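Local coordinates for protein M32 carboxypeptidase (Chitinophagaceae bacterium, PDB 7A03) that probably acts as a metal-dependent carboxypeptidase of the M32 family, removing single residues from the C-terminal ends of peptides, at residues D388-R391 with H395-V398. Numbering follows the deposited sequence.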
ATOM      1  N   ASP A 388      14.140 -21.501   3.188  1.00 19.50           N
ATOM      2  CA  ASP A 388      15.568 -21.202   3.186  1.00 22.09           C
ATOM      3  C   ASP A 388      15.816 -19.700   3.196  1.00 23.83           C
ATOM      4  O   ASP A 388      16.686 -19.214   3.931  1.00 21.87           O
ATOM      5  CB  ASP A 388      16.239 -21.844   1.972  1.00 23.05           C
ATOM      6  CG  ASP A 388      16.332 -23.352   2.083  1.00 27.50           C
ATOM      7  OD1 ASP A 388      16.139 -23.895   3.197  1.00 26.77           O
ATOM      8  OD2 ASP A 388      16.592 -23.995   1.044  1.00 26.53           O
ATOM      9  N   TYR A 389      15.058 -18.950   2.384  1.00 21.90           N
ATOM     10  CA  TYR A 389      15.188 -17.493   2.384  1.00 22.96           C
ATOM     11  C   TYR A 389      14.890 -16.924   3.768  1.00 22.13           C
ATOM     12  O   TYR A 389      15.621 -16.059   4.281  1.00 19.37           O
ATOM     13  CB  TYR A 389      14.224 -16.896   1.345  1.00 23.00           C
ATOM     14  CG  TYR A 389      14.813 -16.652  -0.038  1.00 24.28           C
ATOM     15  CD1 TYR A 389      15.682 -15.595  -0.268  1.00 22.46           C
ATOM     16  CD2 TYR A 389      14.479 -17.467  -1.112  1.00 25.10           C
ATOM     17  CE1 TYR A 389      16.216 -15.366  -1.529  1.00 25.86           C
ATOM     18  CE2 TYR A 389      15.010 -17.246  -2.379  1.00 21.57           C
ATOM     19  CZ  TYR A 389      15.878 -16.193  -2.576  1.00 23.79           C
ATOM     20  OH  TYR A 389      16.403 -15.964  -3.827  1.00 28.92           O
ATOM     21  N   TYR A 390      13.812 -17.402   4.390  1.00 20.62           N
ATOM     22  CA  TYR A 390      13.449 -16.895   5.707  1.00 16.80           C
ATOM     23  C   TYR A 390      14.522 -17.208   6.743  1.00 20.11           C
ATOM     24  O   TYR A 390      14.840 -16.363   7.590  1.00 22.10           O
ATOM     25  CB  TYR A 390      12.090 -17.437   6.136  1.00 16.53           C
ATOM     26  CG  TYR A 390      10.984 -16.464   5.818  1.00 15.82           C
ATOM     27  CD1 TYR A 390      10.574 -16.259   4.512  1.00 20.45           C
ATOM     28  CD2 TYR A 390      10.367 -15.725   6.824  1.00 19.62           C
ATOM     29  CE1 TYR A 390       9.557 -15.351   4.203  1.00 19.99           C
ATOM     30  CE2 TYR A 390       9.358 -14.810   6.533  1.00 17.20           C
ATOM     31  CZ  TYR A 390       8.948 -14.637   5.213  1.00 16.17           C
ATOM     32  OH  TYR A 390       7.939 -13.729   4.908  1.00 17.78           O
ATOM     33  N   ARG A 391      15.095 -18.408   6.695  1.00 20.30           N
ATOM     34  CA  ARG A 391      16.129 -18.725   7.669  1.00 23.34           C
ATOM     35  C   ARG A 391      17.383 -17.899   7.422  1.00 23.21           C
ATOM     36  O   ARG A 391      18.001 -17.398   8.369  1.00 23.89           O
ATOM     37  CB  ARG A 391      16.462 -20.212   7.636  1.00 20.62           C
ATOM     38  CG  ARG A 391      17.491 -20.602   8.670  1.00 25.10           C
ATOM     39  CD  ARG A 391      17.398 -22.067   8.964  1.00 27.98           C
ATOM     40  NE  ARG A 391      18.245 -22.455  10.081  1.00 25.86           N
ATOM     41  CZ  ARG A 391      18.391 -23.713  10.474  1.00 25.49           C
ATOM     42  NH1 ARG A 391      17.744 -24.673   9.827  1.00 26.69           N
ATOM     43  NH2 ARG A 391      19.170 -24.012  11.502  1.00 28.29           N
ATOM     44  N   HIS A 395      16.524 -15.355  10.129  1.00 23.37           N
ATOM     45  CA  HIS A 395      16.903 -16.253  11.224  1.00 27.77           C
ATOM     46  C   HIS A 395      15.684 -16.831  11.939  1.00 24.10           C
ATOM     47  O   HIS A 395      15.669 -16.978  13.165  1.00 26.97           O
ATOM     48  CB  HIS A 395      17.873 -15.589  12.206  1.00 32.05           C
ATOM     49  CG  HIS A 395      19.039 -14.924  11.544  1.00 35.75           C
ATOM     50  ND1 HIS A 395      19.938 -15.610  10.756  1.00 41.09           N
ATOM     51  CD2 HIS A 395      19.444 -13.633  11.542  1.00 40.66           C
ATOM     52  CE1 HIS A 395      20.850 -14.771  10.300  1.00 40.44           C
ATOM     53  NE2 HIS A 395      20.574 -13.564  10.761  1.00 39.45           N
ATOM     54  N   VAL A 396      14.646 -17.150  11.171  1.00 22.41           N
ATOM     55  CA  VAL A 396      13.461 -17.820  11.689  1.00 22.69           C
ATOM     56  C   VAL A 396      13.260 -19.114  10.913  1.00 23.70           C
ATOM     57  O   VAL A 396      13.655 -19.226   9.747  1.00 20.38           O
ATOM     58  CB  VAL A 396      12.209 -16.924  11.631  1.00 22.03           C
ATOM     59  CG1 VAL A 396      12.408 -15.707  12.533  1.00 20.98           C
ATOM     60  CG2 VAL A 396      11.934 -16.503  10.200  1.00 19.54           C
ATOM     61  N   GLU A 397      12.663 -20.104  11.584  1.00 22.50           N
ATOM     62  CA  GLU A 397      12.497 -21.458  11.048  1.00 22.36           C
ATOM     63  C   GLU A 397      11.008 -21.693  10.842  1.00 21.87           C
ATOM     64  O   GLU A 397      10.274 -21.971  11.797  1.00 24.02           O
ATOM     65  CB  GLU A 397      13.097 -22.515  11.977  1.00 22.62           C
ATOM     66  CG  GLU A 397      14.605 -22.443  12.112  1.00 22.90           C
ATOM     67  CD  GLU A 397      15.051 -21.226  12.894  1.00 28.94           C
ATOM     68  OE1 GLU A 397      14.526 -21.011  14.010  1.00 24.03           O
ATOM     69  OE2 GLU A 397      15.912 -20.479  12.380  1.00 32.72           O
ATOM     70  N   VAL A 398      10.570 -21.579   9.592  1.00 25.63           N
ATOM     71  CA  VAL A 398       9.174 -21.752   9.198  1.00 25.25           C
ATOM     72  C   VAL A 398       8.653 -23.117   9.638  1.00 24.92           C
ATOM     73  O   VAL A 398       9.209 -24.148   9.232  1.00 24.48           O
ATOM     74  CB  VAL A 398       9.006 -21.550   7.684  1.00 27.41           C
ATOM     75  CG1 VAL A 398       7.587 -21.879   7.275  1.00 20.51           C
ATOM     76  CG2 VAL A 398       9.352 -20.119   7.294  1.00 23.88           C
TER
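Tyr390 and the two valines, Val396 and Val398, make up the tightly packed side of this helix end, where the chain leaves helix 382-394 and runs back beside its last turn. Val396 CG2 meets the ring edge of Tyr390 within the ring plane, 3.8 Å from CD2, while CG2 of Val398 packs 4.0 Å from the Tyr390 CB. The chain departs from helical geometry at His395, the first residue to do so, with a positive phi. Its N still makes a weak, bent hydrogen bond to Arg391 O (3.1 Å, 131° at the hydrogen), and Val396 O then lies 3.3 Å from the Arg391 CA in a CA-H...O contact.

The solvent side is looser. Arg391 extends with CG anti to its N (chi1 -178°), and Glu397, bent at chi2, brings OE2 to 3.8 Å from Arg391 NE. This long salt bridge rests on charge alone, since OE2 stands off the guanidinium plane, away from the direction of its N-H bonds; the guanidinium and carboxylate planes are 70° apart. Glu397 CG lies over one guanidinium face, offset toward its rim.

Inward, Tyr390 OH is hydrogen-bonded to His361 and Arg365 of helix 358-374, and its ring stacks with Trp386 and meets that of His361 at a steep angle. Both valines touch Leu348, placing segment 395-398 between helix 382-394 and the loop joining helices 334-341 and 358-374.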